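Local coordinates for nitroreductase family protein (Lactobacillus plantarum, PDB 4QLX) that uses bound FMN to reduce enone fatty acids, probably with NADH as electron donor, in the pathway that saturates polyunsaturated fatty acids, at residues R26-N31 with G193-K198. Sequence-based numbering, arbitrary orientation.
Sequences RQFDPN and GIAIGK. With FMN (flavin mononucleotide), chain C; KTC (10-oxooctadecanoic acid), chain I.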
loop_
_atom_site.group_PDB
_atom_site.type_symbol
_atom_site.label_atom_id
_atom_site.label_comp_id
_atom_site.label_asym_id
_atom_site.label_seq_id
_atom_site.Cartn_x
_atom_site.Cartn_y
_atom_site.Cartn_z
ATOM N N ARG A 26 -3.865 13.632 -12.618
ATOM C CA ARG A 26 -2.918 13.451 -13.705
ATOM C C ARG A 26 -2.443 14.781 -14.291
ATOM O O ARG A 26 -1.422 14.836 -14.980
ATOM C CB ARG A 26 -3.540 12.581 -14.806
ATOM C CG ARG A 26 -3.686 11.117 -14.414
ATOM C CD ARG A 26 -4.533 10.326 -15.409
ATOM N NE ARG A 26 -4.762 8.964 -14.921
ATOM C CZ ARG A 26 -5.789 8.609 -14.152
ATOM N NH1 ARG A 26 -6.700 9.512 -13.785
ATOM N NH2 ARG A 26 -5.906 7.351 -13.746
ATOM N N GLN A 27 -3.173 15.849 -14.010
ATOM C CA GLN A 27 -2.762 17.177 -14.451
ATOM C C GLN A 27 -2.536 18.036 -13.235
ATOM O O GLN A 27 -3.453 18.268 -12.450
ATOM C CB GLN A 27 -3.812 17.814 -15.359
ATOM C CG GLN A 27 -4.093 17.055 -16.623
ATOM C CD GLN A 27 -5.009 17.843 -17.559
ATOM O OE1 GLN A 27 -5.217 19.054 -17.380
ATOM N NE2 GLN A 27 -5.568 17.158 -18.549
ATOM N N PHE A 28 -1.309 18.494 -13.057
ATOM C CA PHE A 28 -0.998 19.281 -11.884
ATOM C C PHE A 28 -0.783 20.729 -12.261
ATOM O O PHE A 28 -0.614 21.048 -13.429
ATOM C CB PHE A 28 0.233 18.705 -11.178
ATOM C CG PHE A 28 0.115 17.243 -10.893
ATOM C CD1 PHE A 28 0.539 16.307 -11.827
ATOM C CD2 PHE A 28 -0.460 16.803 -9.712
ATOM C CE1 PHE A 28 0.419 14.957 -11.566
ATOM C CE2 PHE A 28 -0.580 15.458 -9.437
ATOM C CZ PHE A 28 -0.151 14.533 -10.365
ATOM N N ASP A 29 -0.814 21.604 -11.266
ATOM C CA ASP A 29 -0.458 22.995 -11.486
ATOM C C ASP A 29 1.051 23.106 -11.702
ATOM O O ASP A 29 1.833 22.865 -10.775
ATOM C CB ASP A 29 -0.899 23.852 -10.305
ATOM C CG ASP A 29 -0.681 25.339 -10.548
ATOM O OD1 ASP A 29 -0.004 25.698 -11.539
ATOM O OD2 ASP A 29 -1.172 26.150 -9.737
ATOM N N PRO A 30 1.466 23.486 -12.927
ATOM C CA PRO A 30 2.893 23.602 -13.246
ATOM C C PRO A 30 3.560 24.804 -12.578
ATOM O O PRO A 30 4.780 24.920 -12.656
ATOM C CB PRO A 30 2.898 23.758 -14.772
ATOM C CG PRO A 30 1.590 24.445 -15.065
ATOM C CD PRO A 30 0.616 23.849 -14.083
ATOM N N ASN A 31 2.787 25.675 -11.935
ATOM C CA ASN A 31 3.376 26.800 -11.215
ATOM C C ASN A 31 3.792 26.463 -9.788
ATOM O O ASN A 31 4.489 27.257 -9.144
ATOM C CB ASN A 31 2.407 27.978 -11.171
ATOM C CG ASN A 31 2.112 28.529 -12.548
ATOM O OD1 ASN A 31 3.015 28.685 -13.364
ATOM N ND2 ASN A 31 0.837 28.784 -12.824
ATOM N N GLY A 193 5.795 4.425 -10.981
ATOM C CA GLY A 193 6.082 5.825 -10.724
ATOM C C GLY A 193 4.979 6.440 -9.882
ATOM O O GLY A 193 3.818 6.024 -9.953
ATOM N N ILE A 194 5.345 7.410 -9.057
ATOM C CA ILE A 194 4.366 8.206 -8.323
ATOM C C ILE A 194 4.532 9.660 -8.753
ATOM O O ILE A 194 5.519 10.302 -8.393
ATOM C CB ILE A 194 4.538 8.110 -6.792
ATOM C CG1 ILE A 194 4.521 6.652 -6.289
ATOM C CG2 ILE A 194 3.490 8.944 -6.070
ATOM C CD1 ILE A 194 3.252 5.884 -6.575
ATOM N N ALA A 195 3.584 10.181 -9.531
ATOM C CA ALA A 195 3.621 11.594 -9.892
ATOM C C ALA A 195 2.961 12.398 -8.793
ATOM O O ALA A 195 1.888 12.040 -8.346
ATOM C CB ALA A 195 2.917 11.837 -11.243
ATOM N N ILE A 196 3.592 13.491 -8.369
ATOM C CA ILE A 196 3.081 14.305 -7.264
ATOM C C ILE A 196 3.025 15.796 -7.633
ATOM O O ILE A 196 3.927 16.310 -8.301
ATOM C CB ILE A 196 3.967 14.149 -5.994
ATOM C CG1 ILE A 196 4.134 12.672 -5.603
ATOM C CG2 ILE A 196 3.430 14.969 -4.828
ATOM C CD1 ILE A 196 4.980 12.465 -4.308
ATOM N N GLY A 197 1.972 16.486 -7.199
ATOM C CA GLY A 197 1.905 17.935 -7.317
ATOM C C GLY A 197 0.597 18.478 -6.778
ATOM O O GLY A 197 -0.163 17.739 -6.154
ATOM N N LYS A 198 0.340 19.767 -6.999
ATOM C CA LYS A 198 -0.957 20.374 -6.689
ATOM C C LYS A 198 -1.917 20.133 -7.827
ATOM O O LYS A 198 -1.560 20.327 -8.983
ATOM C CB LYS A 198 -0.850 21.890 -6.464
ATOM C CG LYS A 198 -0.474 22.337 -5.066
ATOM C CD LYS A 198 -1.651 22.222 -4.110
ATOM C CE LYS A 198 -2.823 23.079 -4.561
ATOM N NZ LYS A 198 -3.938 23.024 -3.564
HETATM N N1 FMN C . -3.024 5.757 -14.341
HETATM C C2 FMN C . -2.569 6.239 -15.551
HETATM O O2 FMN C . -3.078 7.232 -16.054
HETATM N N3 FMN C . -1.542 5.624 -16.217
HETATM C C4 FMN C . -0.955 4.510 -15.665
HETATM O O4 FMN C . -0.044 3.945 -16.255
HETATM C C4A FMN C . -1.413 4.009 -14.457
HETATM N N5 FMN C . -0.819 2.895 -13.924
HETATM C C5A FMN C . -1.233 2.392 -12.715
HETATM C C6 FMN C . -0.581 1.272 -12.231
HETATM C C7 FMN C . -0.960 0.734 -11.014
HETATM C C7M FMN C . -0.260 -0.471 -10.471
HETATM C C8 FMN C . -1.989 1.320 -10.299
HETATM C C8M FMN C . -2.350 0.705 -8.988
HETATM C C9 FMN C . -2.646 2.455 -10.788
HETATM C C9A FMN C . -2.266 3.001 -12.016
HETATM N N10 FMN C . -2.886 4.130 -12.571
HETATM C C10 FMN C . -2.447 4.629 -13.785
HETATM C "C1'" FMN C . -4.021 4.845 -11.881
HETATM C "C2'" FMN C . -5.306 3.992 -11.985
HETATM O "O2'" FMN C . -5.855 4.064 -13.284
HETATM C "C3'" FMN C . -6.360 4.402 -10.960
HETATM O "O3'" FMN C . -5.867 4.079 -9.671
HETATM C "C4'" FMN C . -7.712 3.693 -11.123
HETATM O "O4'" FMN C . -8.348 4.006 -12.345
HETATM C "C5'" FMN C . -8.643 4.061 -9.970
HETATM O "O5'" FMN C . -8.849 5.456 -9.906
HETATM P P FMN C . -8.440 6.275 -8.577
HETATM O O1P FMN C . -8.745 7.731 -8.855
HETATM O O2P FMN C . -6.961 6.084 -8.288
HETATM O O3P FMN C . -9.245 5.802 -7.387
HETATM O O1 KTC I . -9.398 11.875 -18.642
HETATM C C17 KTC I . -9.040 11.216 -17.669
HETATM O O KTC I . -9.128 11.731 -16.440
HETATM C C16 KTC I . -8.505 9.816 -17.849
HETATM C C15 KTC I . -9.368 8.853 -17.048
HETATM C C14 KTC I . -8.511 7.770 -16.410
HETATM C C13 KTC I . -7.850 6.896 -17.465
HETATM C C12 KTC I . -7.091 5.744 -16.825
HETATM C C11 KTC I . -6.797 4.666 -17.859
HETATM C C10 KTC I . -6.025 3.500 -17.239
HETATM C C9 KTC I . -4.584 3.887 -16.950
HETATM C C8 KTC I . -3.963 2.775 -16.146
HETATM O O2 KTC I . -4.369 2.527 -15.013
HETATM C C7 KTC I . -2.849 1.961 -16.756
HETATM C C6 KTC I . -2.416 0.900 -15.755
HETATM C C5 KTC I . -0.966 0.517 -16.002
HETATM C C4 KTC I . -0.893 -0.722 -16.881
HETATM C C3 KTC I . 0.431 -0.703 -17.621
HETATM C C2 KTC I . 1.056 -2.086 -17.659
HETATM C C1 KTC I . 1.935 -2.247 -18.901
HETATM C C KTC I . 2.957 -1.137 -19.055
HETATM O O HOH W 1 2.058 20.557 -9.203
#
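Phe28 lies with its ring along the backbone of 195-197, a worked example of a loop joined to the end of a sheet strand by one aromatic ring and one backbone hydrogen bond. The Phe28 side chain leaves the backbone toward the strand, and its CG stands anti to the carbonyl carbon, beside the backbone N (chi1 -52°). Its CD2 comes 3.5 Å from Gly197 N, the carbonyl carbon of Ile196 sits over one face near the rim, and Phe28 CE1 reaches Ala195 CB at 4.0 Å. Packing is tight at Gly197, where a side chain would crowd Phe28 CB, and Phe28 CA comes 3.1 Å from Lys198 O. Beside the ring, Asp29 N donates to Lys198 O at 2.7 Å in a nearly straight bond (163°), and a water bridges Asp29 O and Lys198 N. A leucine in place of Phe28 lacks the ring and would probably leave a gap against Ala195 and the Ile196-Gly197 peptide. Toward solvent the contact loosens: the Lys198 chain leads away from the loop, and Asp29 turns its carboxylate back to accept from Asn31 N in an Asx turn. Two residues before Phe28, Arg26 turns to the cofactor; its NE gives FMN O2 a 2.7 Å hydrogen bond, while C14 of the bound oxo fatty acid lies over one guanidinium face. The loop runs between helices 15-20 and 36-46, Phe28 N forms a hydrogen bond with Ser86 OG at the end of helix 81-86, and strand 188-197 lies between strands 89-96 and 165-169 of the antiparallel sheet.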